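Local coordinates for protein unsaturated glucuronyl hydrolase (PDB 2ZZR) that hydrolyses unsaturated disaccharides from hyaluronan, chondroitin and heparin, releasing the 4,5-unsaturated uronic acid at their non-reducing end, at residues P14-L18 with L279-P283; P256-R260 with E316-Y320; F271-N276 with D325-Y331. One frame throughout, in Å; residues are numbered along the deposited sequence.

Interaction 1: P14-L18 with L279-P283; sequences PKRFL and LNRLP. With SO4 (sulfate ion), chain D.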
ATOM      1  N   PRO A  14       4.545 -25.104  -6.152  1.00 26.02           N
ATOM      2  CA  PRO A  14       5.449 -23.962  -6.406  1.00 26.06           C
ATOM      3  C   PRO A  14       5.998 -23.823  -7.831  1.00 26.18           C
ATOM      4  O   PRO A  14       6.486 -22.748  -8.195  1.00 25.99           O
ATOM      5  CB  PRO A  14       6.605 -24.209  -5.429  1.00 26.03           C
ATOM      6  CG  PRO A  14       6.576 -25.674  -5.178  1.00 26.10           C
ATOM      7  CD  PRO A  14       5.123 -26.028  -5.160  1.00 25.87           C
ATOM      8  N   LYS A  15       5.928 -24.888  -8.631  1.00 26.34           N
ATOM      9  CA  LYS A  15       6.355 -24.818 -10.032  1.00 26.71           C
ATOM     10  C   LYS A  15       5.546 -23.794 -10.835  1.00 25.97           C
ATOM     11  O   LYS A  15       6.032 -23.260 -11.830  1.00 26.09           O
ATOM     12  CB  LYS A  15       6.289 -26.195 -10.703  1.00 26.77           C
ATOM     13  CG  LYS A  15       7.283 -27.211 -10.148  1.00 28.13           C
ATOM     14  CD  LYS A  15       7.089 -28.582 -10.803  1.00 28.40           C
ATOM     15  CE  LYS A  15       7.843 -29.679 -10.056  1.00 31.44           C
ATOM     16  NZ  LYS A  15       9.317 -29.603 -10.276  1.00 32.57           N
ATOM     17  N   ARG A  16       4.323 -23.517 -10.382  1.00 25.69           N
ATOM     18  CA  ARG A  16       3.464 -22.493 -10.989  1.00 25.23           C
ATOM     19  C   ARG A  16       4.156 -21.126 -11.025  1.00 24.70           C
ATOM     20  O   ARG A  16       3.861 -20.295 -11.882  1.00 24.42           O
ATOM     21  CB  ARG A  16       2.106 -22.411 -10.266  1.00 25.40           C
ATOM     22  CG  ARG A  16       2.122 -21.790  -8.868  1.00 25.34           C
ATOM     23  CD  ARG A  16       0.836 -22.082  -8.085  1.00 25.54           C
ATOM     24  NE  ARG A  16      -0.321 -21.413  -8.680  1.00 27.59           N
ATOM     25  CZ  ARG A  16      -1.104 -20.533  -8.057  1.00 28.39           C
ATOM     26  NH1 ARG A  16      -0.898 -20.217  -6.783  1.00 28.30           N
ATOM     27  NH2 ARG A  16      -2.116 -19.978  -8.714  1.00 28.00           N
ATOM     28  N   PHE A  17       5.090 -20.921 -10.093  1.00 24.24           N
ATOM     29  CA  PHE A  17       5.907 -19.707 -10.047  1.00 23.70           C
ATOM     30  C   PHE A  17       7.318 -19.957 -10.591  1.00 23.97           C
ATOM     31  O   PHE A  17       7.814 -19.203 -11.428  1.00 23.50           O
ATOM     32  CB  PHE A  17       5.983 -19.163  -8.610  1.00 23.25           C
ATOM     33  CG  PHE A  17       4.637 -18.905  -7.975  1.00 22.20           C
ATOM     34  CD1 PHE A  17       3.785 -17.923  -8.482  1.00 21.76           C
ATOM     35  CD2 PHE A  17       4.233 -19.622  -6.854  1.00 21.14           C
ATOM     36  CE1 PHE A  17       2.552 -17.673  -7.892  1.00 21.09           C
ATOM     37  CE2 PHE A  17       2.997 -19.379  -6.252  1.00 21.89           C
ATOM     38  CZ  PHE A  17       2.151 -18.404  -6.775  1.00 21.35           C
ATOM     39  N   LEU A  18       7.951 -21.030 -10.118  1.00 24.54           N
ATOM     40  CA  LEU A  18       9.348 -21.328 -10.448  1.00 25.26           C
ATOM     41  C   LEU A  18       9.624 -21.572 -11.938  1.00 26.01           C
ATOM     42  O   LEU A  18      10.722 -21.294 -12.416  1.00 26.08           O
ATOM     43  CB  LEU A  18       9.855 -22.502  -9.602  1.00 24.94           C
ATOM     44  CG  LEU A  18      10.068 -22.265  -8.102  1.00 24.03           C
ATOM     45  CD1 LEU A  18      10.264 -23.581  -7.382  1.00 22.86           C
ATOM     46  CD2 LEU A  18      11.247 -21.331  -7.833  1.00 22.99           C
ATOM     47  N   LEU A 279      -0.551 -16.194  -2.033  1.00 15.21           N
ATOM     48  CA  LEU A 279      -0.080 -16.917  -3.211  1.00 15.09           C
ATOM     49  C   LEU A 279      -0.958 -18.125  -3.519  1.00 15.69           C
ATOM     50  O   LEU A 279      -1.279 -18.373  -4.680  1.00 15.74           O
ATOM     51  CB  LEU A 279       1.376 -17.357  -3.043  1.00 15.27           C
ATOM     52  CG  LEU A 279       2.422 -16.235  -2.957  1.00 14.64           C
ATOM     53  CD1 LEU A 279       3.807 -16.840  -2.722  1.00 15.27           C
ATOM     54  CD2 LEU A 279       2.407 -15.339  -4.199  1.00 13.99           C
ATOM     55  N   ASN A 280      -1.351 -18.851  -2.471  1.00 16.13           N
ATOM     56  CA  ASN A 280      -2.151 -20.073  -2.619  1.00 16.62           C
ATOM     57  C   ASN A 280      -3.562 -19.821  -3.142  1.00 17.43           C
ATOM     58  O   ASN A 280      -4.229 -20.746  -3.625  1.00 17.71           O
ATOM     59  CB  ASN A 280      -2.206 -20.837  -1.296  1.00 16.55           C
ATOM     60  CG  ASN A 280      -0.911 -21.563  -0.993  1.00 15.84           C
ATOM     61  OD1 ASN A 280      -0.083 -21.764  -1.876  1.00 18.04           O
ATOM     62  ND2 ASN A 280      -0.736 -21.968   0.256  1.00 16.11           N
ATOM     63  N   ARG A 281      -4.004 -18.571  -3.052  1.00 17.72           N
ATOM     64  CA  ARG A 281      -5.350 -18.208  -3.479  1.00 18.64           C
ATOM     65  C   ARG A 281      -5.389 -17.364  -4.754  1.00 19.10           C
ATOM     66  O   ARG A 281      -6.443 -16.859  -5.146  1.00 19.70           O
ATOM     67  CB  ARG A 281      -6.108 -17.560  -2.323  1.00 18.51           C
ATOM     68  CG  ARG A 281      -6.477 -18.575  -1.250  1.00 18.75           C
ATOM     69  CD  ARG A 281      -6.726 -17.947   0.106  1.00 19.43           C
ATOM     70  NE  ARG A 281      -6.968 -18.974   1.127  1.00 19.36           N
ATOM     71  CZ  ARG A 281      -6.020 -19.719   1.701  1.00 20.17           C
ATOM     72  NH1 ARG A 281      -4.740 -19.564   1.372  1.00 18.79           N
ATOM     73  NH2 ARG A 281      -6.353 -20.619   2.621  1.00 19.77           N
ATOM     74  N   LEU A 282      -4.233 -17.241  -5.408  1.00 19.11           N
ATOM     75  CA  LEU A 282      -4.136 -16.605  -6.723  1.00 19.85           C
ATOM     76  C   LEU A 282      -4.661 -17.530  -7.820  1.00 20.37           C
ATOM     77  O   LEU A 282      -4.444 -18.743  -7.758  1.00 20.55           O
ATOM     78  CB  LEU A 282      -2.685 -16.218  -7.042  1.00 19.55           C
ATOM     79  CG  LEU A 282      -2.041 -15.106  -6.208  1.00 19.82           C
ATOM     80  CD1 LEU A 282      -0.606 -14.902  -6.657  1.00 20.38           C
ATOM     81  CD2 LEU A 282      -2.821 -13.797  -6.298  1.00 19.47           C
ATOM     82  N   PRO A 283      -5.345 -16.963  -8.832  1.00 21.07           N
ATOM     83  CA  PRO A 283      -5.826 -17.756  -9.969  1.00 21.62           C
ATOM     84  C   PRO A 283      -4.729 -18.040 -10.993  1.00 22.23           C
ATOM     85  O   PRO A 283      -3.559 -17.727 -10.753  1.00 22.41           O
ATOM     86  CB  PRO A 283      -6.888 -16.845 -10.585  1.00 21.67           C
ATOM     87  CG  PRO A 283      -6.349 -15.481 -10.347  1.00 21.27           C
ATOM     88  CD  PRO A 283      -5.723 -15.543  -8.967  1.00 21.03           C
TER
HETATM   89  S   SO4 D 403      -1.769 -22.424 -11.863  1.00 50.86           S
HETATM   90  O1  SO4 D 403      -1.162 -23.508 -11.092  1.00 51.07           O
HETATM   91  O2  SO4 D 403      -1.554 -21.145 -11.194  1.00 51.37           O
HETATM   92  O3  SO4 D 403      -1.165 -22.370 -13.193  1.00 51.29           O
HETATM   93  O4  SO4 D 403      -3.206 -22.656 -11.973  1.00 51.37           O
HETATM   94  O   HOH W   1       0.521 -21.563  -4.781  1.00 32.20           O
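R16 reaches from the short helix 15-18 to carbonyls in the last turn of helix 265-280 and the loop after it. CB lies alongside a sulfate ion, 3.5 Å from its O1. CG is placed between the backbone N and the carbonyl carbon (chi1 72°), which lays it over one face of the F17 ring, offset toward the rim. CD still skirts the sulfate, and a bend at chi3 then turns the head group toward 279-283. NE gives a hydrogen bond to sulfate O2 and a weak one to O1. NH2 divides its two hydrogens between the same O2 and L282 O, 2.8 Å from NH2, meeting that carbonyl from above its plane. NH1 donates to L279 O, also at 2.8 Å but well bent (133°), and to a water that passes the link on to N280 OD1. L279 O thus has two donors, R16 NH1 and L282 N, arriving from opposite faces of its plane. Arginine suits this place because its flat, five-hydrogen head can serve backbone carbonyls and an anion at once; the sulfate, probably from the crystallisation liquor, is also held by K286. Beside the arginine, F17 supplies the apolar part, its CZ 4.0 Å from L279 CB, with L282 CD1 farther off at the ring edge. N280 turns mainly to E9, S10 and E12 of the N-terminal segment. The contact therefore fastens that segment to the C-terminal end of helix 265-280, while F17, L18 and L279 also lean on helix 328-346.

Interaction 2: P256-R260 with E316-Y320; sequences PLSYR and EMLKY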
ATOM      1  N   PRO A 256       6.996  -6.202   5.937  1.00 10.66           N
ATOM      2  CA  PRO A 256       8.417  -5.931   5.633  1.00 10.54           C
ATOM      3  C   PRO A 256       8.823  -4.461   5.798  1.00 10.62           C
ATOM      4  O   PRO A 256       9.954  -4.184   6.219  1.00 10.53           O
ATOM      5  CB  PRO A 256       8.581  -6.410   4.181  1.00 10.55           C
ATOM      6  CG  PRO A 256       7.193  -6.470   3.624  1.00 10.79           C
ATOM      7  CD  PRO A 256       6.305  -6.817   4.790  1.00 10.33           C
ATOM      8  N   LEU A 257       7.914  -3.531   5.501  1.00 10.37           N
ATOM      9  CA  LEU A 257       8.219  -2.112   5.705  1.00 10.84           C
ATOM     10  C   LEU A 257       8.559  -1.835   7.173  1.00 11.20           C
ATOM     11  O   LEU A 257       9.560  -1.183   7.476  1.00 11.70           O
ATOM     12  CB  LEU A 257       7.059  -1.224   5.240  1.00 10.53           C
ATOM     13  CG  LEU A 257       6.886  -1.066   3.731  1.00 10.96           C
ATOM     14  CD1 LEU A 257       5.615  -0.288   3.442  1.00 11.12           C
ATOM     15  CD2 LEU A 257       8.090  -0.357   3.106  1.00 10.85           C
ATOM     16  N   SER A 258       7.747  -2.368   8.083  1.00 11.46           N
ATOM     17  CA  SER A 258       8.007  -2.220   9.516  1.00 11.99           C
ATOM     18  C   SER A 258       9.237  -2.997   9.968  1.00 11.77           C
ATOM     19  O   SER A 258       9.975  -2.546  10.858  1.00 12.07           O
ATOM     20  CB  SER A 258       6.789  -2.658  10.323  1.00 12.40           C
ATOM     21  OG  SER A 258       5.674  -1.870   9.967  1.00 14.05           O
ATOM     22  N   TYR A 259       9.457  -4.155   9.355  1.00 11.84           N
ATOM     23  CA  TYR A 259      10.633  -4.977   9.666  1.00 12.31           C
ATOM     24  C   TYR A 259      11.939  -4.195   9.468  1.00 12.64           C
ATOM     25  O   TYR A 259      12.880  -4.342  10.256  1.00 12.45           O
ATOM     26  CB  TYR A 259      10.647  -6.263   8.838  1.00 12.13           C
ATOM     27  CG  TYR A 259      11.915  -7.068   9.036  1.00 12.56           C
ATOM     28  CD1 TYR A 259      12.055  -7.933  10.120  1.00 12.20           C
ATOM     29  CD2 TYR A 259      12.988  -6.939   8.150  1.00 12.47           C
ATOM     30  CE1 TYR A 259      13.231  -8.665  10.304  1.00 12.55           C
ATOM     31  CE2 TYR A 259      14.163  -7.658   8.332  1.00 12.08           C
ATOM     32  CZ  TYR A 259      14.281  -8.515   9.411  1.00 12.63           C
ATOM     33  OH  TYR A 259      15.451  -9.222   9.590  1.00 12.93           O
ATOM     34  N   ARG A 260      11.997  -3.365   8.425  1.00 12.60           N
ATOM     35  CA  ARG A 260      13.185  -2.522   8.197  1.00 12.85           C
ATOM     36  C   ARG A 260      13.596  -1.814   9.477  1.00 13.38           C
ATOM     37  O   ARG A 260      14.780  -1.686   9.778  1.00 13.65           O
ATOM     38  CB  ARG A 260      12.904  -1.421   7.182  1.00 12.81           C
ATOM     39  CG  ARG A 260      12.532  -1.856   5.790  1.00 11.86           C
ATOM     40  CD  ARG A 260      12.211  -0.611   4.962  1.00 12.34           C
ATOM     41  NE  ARG A 260      11.076   0.134   5.523  1.00 12.53           N
ATOM     42  CZ  ARG A 260      10.842   1.431   5.328  1.00 12.96           C
ATOM     43  NH1 ARG A 260      11.665   2.164   4.582  1.00 13.32           N
ATOM     44  NH2 ARG A 260       9.782   2.002   5.887  1.00 12.04           N
ATOM     45  N   GLU A 316      10.290  -6.034  -1.291  1.00 10.72           N
ATOM     46  CA  GLU A 316      10.884  -5.485  -0.073  1.00 11.32           C
ATOM     47  C   GLU A 316      11.432  -6.558   0.877  1.00 11.52           C
ATOM     48  O   GLU A 316      12.585  -6.476   1.308  1.00 11.71           O
ATOM     49  CB  GLU A 316       9.882  -4.579   0.653  1.00 11.26           C
ATOM     50  CG  GLU A 316      10.462  -3.842   1.865  1.00 11.11           C
ATOM     51  CD  GLU A 316      11.633  -2.924   1.501  1.00 12.06           C
ATOM     52  OE1 GLU A 316      12.459  -2.658   2.401  1.00 11.80           O
ATOM     53  OE2 GLU A 316      11.724  -2.468   0.330  1.00 10.25           O
ATOM     54  N   MET A 317      10.611  -7.556   1.199  1.00 11.41           N
ATOM     55  CA  MET A 317      11.024  -8.605   2.141  1.00 11.93           C
ATOM     56  C   MET A 317      12.248  -9.383   1.653  1.00 11.83           C
ATOM     57  O   MET A 317      13.090  -9.791   2.456  1.00 12.08           O
ATOM     58  CB  MET A 317       9.881  -9.580   2.406  1.00 11.86           C
ATOM     59  CG  MET A 317      10.159 -10.570   3.550  1.00 12.75           C
ATOM     60  SD  MET A 317       9.800  -9.903   5.193  1.00 15.72           S
ATOM     61  CE  MET A 317      11.332  -9.071   5.588  1.00 15.16           C
ATOM     62  N   LEU A 318      12.328  -9.581   0.338  1.00 12.19           N
ATOM     63  CA  LEU A 318      13.413 -10.340  -0.287  0.50 12.48           C
ATOM     64  C   LEU A 318      14.778  -9.693  -0.093  1.00 12.56           C
ATOM     65  O   LEU A 318      15.815 -10.352  -0.228  1.00 12.58           O
ATOM     66  CB  LEU A 318      13.131 -10.546  -1.781  0.50 12.66           C
ATOM     67  CG  LEU A 318      12.658 -11.930  -2.255  0.50 13.36           C
ATOM     68  CD1 LEU A 318      11.983 -12.770  -1.164  0.50 13.37           C
ATOM     69  CD2 LEU A 318      11.773 -11.794  -3.485  0.50 11.96           C
ATOM     70  N   LYS A 319      14.782  -8.401   0.230  1.00 12.70           N
ATOM     71  CA  LYS A 319      16.037  -7.708   0.556  1.00 13.02           C
ATOM     72  C   LYS A 319      16.671  -8.283   1.824  1.00 13.30           C
ATOM     73  O   LYS A 319      17.891  -8.217   1.998  1.00 13.64           O
ATOM     74  CB  LYS A 319      15.808  -6.208   0.758  1.00 12.90           C
ATOM     75  CG  LYS A 319      15.339  -5.479  -0.473  1.00 12.25           C
ATOM     76  CD  LYS A 319      14.974  -4.053  -0.145  1.00 10.82           C
ATOM     77  CE  LYS A 319      14.458  -3.319  -1.377  1.00 11.72           C
ATOM     78  NZ  LYS A 319      14.072  -1.919  -1.018  1.00 10.75           N
ATOM     79  N   TYR A 320      15.840  -8.869   2.688  1.00 13.28           N
ATOM     80  CA  TYR A 320      16.250  -9.285   4.029  1.00 13.65           C
ATOM     81  C   TYR A 320      16.185 -10.786   4.259  1.00 13.61           C
ATOM     82  O   TYR A 320      16.915 -11.319   5.100  1.00 13.52           O
ATOM     83  CB  TYR A 320      15.391  -8.579   5.083  1.00 14.48           C
ATOM     84  CG  TYR A 320      15.413  -7.085   4.933  1.00 15.10           C
ATOM     85  CD1 TYR A 320      14.350  -6.408   4.327  1.00 15.85           C
ATOM     86  CD2 TYR A 320      16.514  -6.345   5.362  1.00 15.79           C
ATOM     87  CE1 TYR A 320      14.381  -5.027   4.167  1.00 15.23           C
ATOM     88  CE2 TYR A 320      16.552  -4.966   5.203  1.00 16.80           C
ATOM     89  CZ  TYR A 320      15.485  -4.319   4.610  1.00 17.21           C
ATOM     90  OH  TYR A 320      15.544  -2.953   4.458  1.00 19.05           O
TER
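The rings of Y259 and Y320 make an offset edge-to-face pair, the edge of Y259 directed at the face of Y320 with centroids 5.5 Å apart and planes at 65°. CD2 of Y259 lies over that face, and its CE2 comes 3.6 Å from Y320 CB; the two side chains run past each other in opposite directions. The opposite face of the Y320 ring carries K319 CB, toward its rim, and E316 OE1 lies in the ring plane at the edge. The third flat group, the R260 guanidinium, has L257 CD2 over one face and the L257 carbonyl at its edge. Its NE donates to L257 O, 2.8 Å away and nearly straight at 165°, in the carbonyl plane and on a lone pair. This bond within the helix fixes the head group, so that the arginine meets 316-320 with its methylenes: CD is 3.3 Å from E316 OE1, and CG is 3.5 Å from Y320 OH. The opposite charges of R260 and E316 stay beyond salt-bridge range; R260 pairs with the C-terminal carboxylate of W397, E316 with R388 and K319.

Deeper in, P256 CB rests 3.8 Å from M317 SD, where the two backbones come close: the P256 and M317 CA atoms are 5.1 Å apart. The compact proline ring suits such closeness, and its nitrogen, with no hydrogen to give, coincides with a kink in helix 245-262. M317, bent at chi2 and chi3, brings CE to Y259 CD2, its flexible thioether lying against the ring. Helices 245-262 and 304-318 pack here within the (alpha/alpha)6 barrel, the six-hairpin fold of glycoside hydrolase family 88.

Interaction 3: F271-N276 with D325-Y331; sequences FKGMTN and DPDKETY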
ATOM      1  N   PHE A 271       5.209 -12.494   7.750  1.00 12.62           N
ATOM      2  CA  PHE A 271       5.229 -12.295   6.299  1.00 12.80           C
ATOM      3  C   PHE A 271       5.037 -13.593   5.536  1.00 13.01           C
ATOM      4  O   PHE A 271       4.254 -13.648   4.590  1.00 13.04           O
ATOM      5  CB  PHE A 271       6.540 -11.638   5.839  1.00 12.81           C
ATOM      6  CG  PHE A 271       6.748 -11.681   4.337  1.00 12.10           C
ATOM      7  CD1 PHE A 271       6.305 -10.636   3.530  1.00 13.40           C
ATOM      8  CD2 PHE A 271       7.395 -12.769   3.734  1.00 12.45           C
ATOM      9  CE1 PHE A 271       6.502 -10.667   2.136  1.00 12.70           C
ATOM     10  CE2 PHE A 271       7.592 -12.816   2.345  1.00 11.82           C
ATOM     11  CZ  PHE A 271       7.142 -11.760   1.547  1.00 12.63           C
ATOM     12  N   LYS A 272       5.773 -14.632   5.924  1.00 13.00           N
ATOM     13  CA  LYS A 272       5.702 -15.907   5.222  1.00 13.32           C
ATOM     14  C   LYS A 272       4.268 -16.448   5.287  1.00 13.55           C
ATOM     15  O   LYS A 272       3.727 -16.908   4.282  1.00 13.42           O
ATOM     16  CB  LYS A 272       6.723 -16.896   5.803  1.00 13.07           C
ATOM     17  CG  LYS A 272       8.175 -16.616   5.333  1.00 13.24           C
ATOM     18  CD  LYS A 272       9.252 -17.138   6.315  1.00 14.04           C
ATOM     19  CE  LYS A 272       9.286 -18.663   6.438  1.00 15.83           C
ATOM     20  NZ  LYS A 272       9.728 -19.385   5.214  1.00 14.53           N
ATOM     21  N   GLY A 273       3.649 -16.345   6.456  1.00 13.75           N
ATOM     22  CA  GLY A 273       2.265 -16.799   6.636  1.00 13.80           C
ATOM     23  C   GLY A 273       1.296 -16.074   5.717  1.00 14.02           C
ATOM     24  O   GLY A 273       0.554 -16.709   4.953  1.00 14.40           O
ATOM     25  N   MET A 274       1.314 -14.744   5.773  1.00 13.79           N
ATOM     26  CA  MET A 274       0.369 -13.932   4.993  1.00 13.90           C
ATOM     27  C   MET A 274       0.603 -14.038   3.492  1.00 13.74           C
ATOM     28  O   MET A 274      -0.349 -14.071   2.709  1.00 13.92           O
ATOM     29  CB  MET A 274       0.406 -12.462   5.430  1.00 13.49           C
ATOM     30  CG  MET A 274       0.023 -12.227   6.889  1.00 13.73           C
ATOM     31  SD  MET A 274      -0.477 -10.533   7.229  1.00 14.86           S
ATOM     32  CE  MET A 274      -2.094 -10.467   6.443  1.00 14.73           C
ATOM     33  N   THR A 275       1.871 -14.107   3.087  1.00 13.46           N
ATOM     34  CA  THR A 275       2.210 -14.162   1.671  1.00 13.41           C
ATOM     35  C   THR A 275       1.854 -15.521   1.074  1.00 13.92           C
ATOM     36  O   THR A 275       1.305 -15.589  -0.031  1.00 13.90           O
ATOM     37  CB  THR A 275       3.697 -13.806   1.446  1.00 13.16           C
ATOM     38  OG1 THR A 275       3.947 -12.520   2.028  1.00 12.41           O
ATOM     39  CG2 THR A 275       4.037 -13.755  -0.032  1.00 13.18           C
ATOM     40  N   ASN A 276       2.133 -16.595   1.807  1.00 13.97           N
ATOM     41  CA  ASN A 276       1.816 -17.934   1.305  1.00 14.63           C
ATOM     42  C   ASN A 276       0.309 -18.096   1.166  1.00 14.84           C
ATOM     43  O   ASN A 276      -0.161 -18.691   0.210  1.00 15.35           O
ATOM     44  CB  ASN A 276       2.403 -19.024   2.197  1.00 14.74           C
ATOM     45  CG  ASN A 276       3.924 -19.032   2.184  1.00 15.49           C
ATOM     46  OD1 ASN A 276       4.550 -18.187   1.537  1.00 14.87           O
ATOM     47  ND2 ASN A 276       4.526 -19.983   2.901  1.00 14.21           N
ATOM     48  N   ASP A 325      16.436 -19.613   3.267  1.00 14.51           N
ATOM     49  CA  ASP A 325      14.985 -19.819   3.336  1.00 14.82           C
ATOM     50  C   ASP A 325      14.559 -20.594   2.087  1.00 14.79           C
ATOM     51  O   ASP A 325      14.791 -20.134   0.969  1.00 14.80           O
ATOM     52  CB  ASP A 325      14.229 -18.492   3.462  1.00 14.69           C
ATOM     53  CG  ASP A 325      12.733 -18.694   3.706  1.00 14.90           C
ATOM     54  OD1 ASP A 325      12.226 -18.247   4.752  1.00 16.10           O
ATOM     55  OD2 ASP A 325      12.074 -19.304   2.848  1.00 14.78           O
ATOM     56  N   PRO A 326      13.944 -21.787   2.272  1.00 15.20           N
ATOM     57  CA  PRO A 326      13.676 -22.668   1.133  1.00 15.39           C
ATOM     58  C   PRO A 326      12.665 -22.091   0.140  1.00 15.23           C
ATOM     59  O   PRO A 326      12.553 -22.588  -0.981  1.00 15.74           O
ATOM     60  CB  PRO A 326      13.129 -23.944   1.790  1.00 15.47           C
ATOM     61  CG  PRO A 326      12.569 -23.500   3.083  1.00 15.51           C
ATOM     62  CD  PRO A 326      13.463 -22.366   3.539  1.00 15.54           C
ATOM     63  N   ASP A 327      11.960 -21.042   0.547  1.00 15.27           N
ATOM     64  CA  ASP A 327      10.964 -20.411  -0.314  1.00 15.22           C
ATOM     65  C   ASP A 327      11.414 -19.095  -0.934  1.00 14.95           C
ATOM     66  O   ASP A 327      10.665 -18.494  -1.705  1.00 14.45           O
ATOM     67  CB  ASP A 327       9.660 -20.203   0.454  1.00 15.56           C
ATOM     68  CG  ASP A 327       8.904 -21.503   0.692  1.00 16.75           C
ATOM     69  OD1 ASP A 327       9.101 -22.476  -0.066  1.00 19.84           O
ATOM     70  OD2 ASP A 327       8.121 -21.541   1.653  1.00 18.90           O
ATOM     71  N   LYS A 328      12.633 -18.650  -0.616  1.00 14.75           N
ATOM     72  CA  LYS A 328      13.118 -17.368  -1.135  1.00 14.43           C
ATOM     73  C   LYS A 328      13.074 -17.307  -2.655  1.00 14.74           C
ATOM     74  O   LYS A 328      12.567 -16.341  -3.226  1.00 14.67           O
ATOM     75  CB  LYS A 328      14.527 -17.036  -0.631  1.00 14.05           C
ATOM     76  CG  LYS A 328      14.962 -15.633  -1.038  1.00 14.01           C
ATOM     77  CD  LYS A 328      16.286 -15.217  -0.424  1.00 13.08           C
ATOM     78  CE  LYS A 328      16.567 -13.750  -0.741  1.00 13.77           C
ATOM     79  NZ  LYS A 328      17.797 -13.249  -0.033  1.00 13.33           N
ATOM     80  N   GLU A 329      13.597 -18.339  -3.313  1.00 15.04           N
ATOM     81  CA  GLU A 329      13.577 -18.368  -4.765  1.00 15.64           C
ATOM     82  C   GLU A 329      12.143 -18.407  -5.316  1.00 15.52           C
ATOM     83  O   GLU A 329      11.833 -17.737  -6.310  1.00 15.47           O
ATOM     84  CB  GLU A 329      14.395 -19.541  -5.299  1.00 16.22           C
ATOM     85  CG  GLU A 329      14.358 -19.607  -6.804  1.00 18.18           C
ATOM     86  CD  GLU A 329      15.503 -20.380  -7.383  1.00 22.06           C
ATOM     87  OE1 GLU A 329      15.460 -21.628  -7.320  1.00 23.72           O
ATOM     88  OE2 GLU A 329      16.432 -19.733  -7.918  1.00 22.04           O
ATOM     89  N   THR A 330      11.276 -19.180  -4.665  1.00 15.15           N
ATOM     90  CA  THR A 330       9.852 -19.195  -5.031  1.00 15.11           C
ATOM     91  C   THR A 330       9.240 -17.789  -4.973  1.00 14.72           C
ATOM     92  O   THR A 330       8.549 -17.384  -5.911  1.00 14.35           O
ATOM     93  CB  THR A 330       9.052 -20.183  -4.166  1.00 15.37           C
ATOM     94  OG1 THR A 330       9.655 -21.478  -4.254  1.00 16.31           O
ATOM     95  CG2 THR A 330       7.601 -20.286  -4.654  1.00 15.55           C
ATOM     96  N   TYR A 331       9.508 -17.047  -3.896  1.00 13.97           N
ATOM     97  CA  TYR A 331       9.013 -15.669  -3.774  1.00 13.50           C
ATOM     98  C   TYR A 331       9.520 -14.776  -4.899  1.00 13.44           C
ATOM     99  O   TYR A 331       8.756 -13.987  -5.459  1.00 13.59           O
ATOM    100  CB  TYR A 331       9.378 -15.045  -2.422  1.00 13.19           C
ATOM    101  CG  TYR A 331       8.672 -15.618  -1.207  1.00 13.59           C
ATOM    102  CD1 TYR A 331       9.397 -15.951  -0.064  1.00 13.71           C
ATOM    103  CD2 TYR A 331       7.283 -15.805  -1.187  1.00 13.29           C
ATOM    104  CE1 TYR A 331       8.768 -16.459   1.077  1.00 13.17           C
ATOM    105  CE2 TYR A 331       6.641 -16.321  -0.045  1.00 13.44           C
ATOM    106  CZ  TYR A 331       7.392 -16.645   1.075  1.00 13.57           C
ATOM    107  OH  TYR A 331       6.788 -17.157   2.202  1.00 13.61           O
TER
HETATM  108  O   HOH W   2       7.655 -19.483   3.279  1.00 20.02           O
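Y331 enters helix 265-280 as a knob into a hole, its side chain seated among F271, K272, T275 and N276; this is helix-helix packing within the (alpha/alpha)6 barrel, between helix 265-280 and the start of helix 328-346. F271 turns its edge to the face of the tyrosine, with planes at 69° and F271 CE2 4.0 Å from Y331 CE1. T275 crosses the ring obliquely and brings its methyl CG2 to 3.7 Å from Y331 CE2. That methyl is available because OG1, beside the backbone N (chi1 -56°), turns back to donate to F271 O, and lies over the centre of one face of the F271 ring. N276 and K272 each meet the tyrosine at about a right angle. Y331 OH donates to N276 OD1 at 2.6 Å, a short bond tilted from the amide's carbonyl plane, while the methylenes of K272 lie against the same hydroxyl. Tyrosine fits here because its ring packs against F271 and the T275 methyl while its hydroxyl reaches the polar rim.

At that rim K272 and D325 approach from opposite directions. The lysine, bent at chi3 and chi4, forms a salt bridge from NZ to D325 OD1, 2.8 Å long and on the syn lone pair. The other oxygen, OD2, accepts from D327 N in a capping bond that holds the turn leading into helix 328-346; P326 suits the first corner of this type I turn. N276 ND2 also donates to E9 O. One water joins four groups, accepting from K272 NZ and N276 ND2 and donating to Y331 OH and, at 2.7 Å, to D327 OD2.

In the fold
Helix 265-280 ties the set together: its middle serves interaction 3 and its C-terminal end interaction 1, while interaction 2 joins helices 245-262 and 304-318, its neighbours before and after it in the chain. Interactions 1 and 3 are buried and touch, L279 CD1 meeting Y331 CE2 and L18 packing on E329 and T330. Interaction 3 also meets interaction 2, through M317 against F271 and L318 against Y331. Interaction 2, nearest the chain's centre though only partly buried, relies on aromatic and aliphatic packing between its segments. Interaction 3 adds a salt bridge and hydrogen bonds, and interaction 1, farthest out, combines arginine-to-carbonyl hydrogen bonds with the packing of F17 on L279.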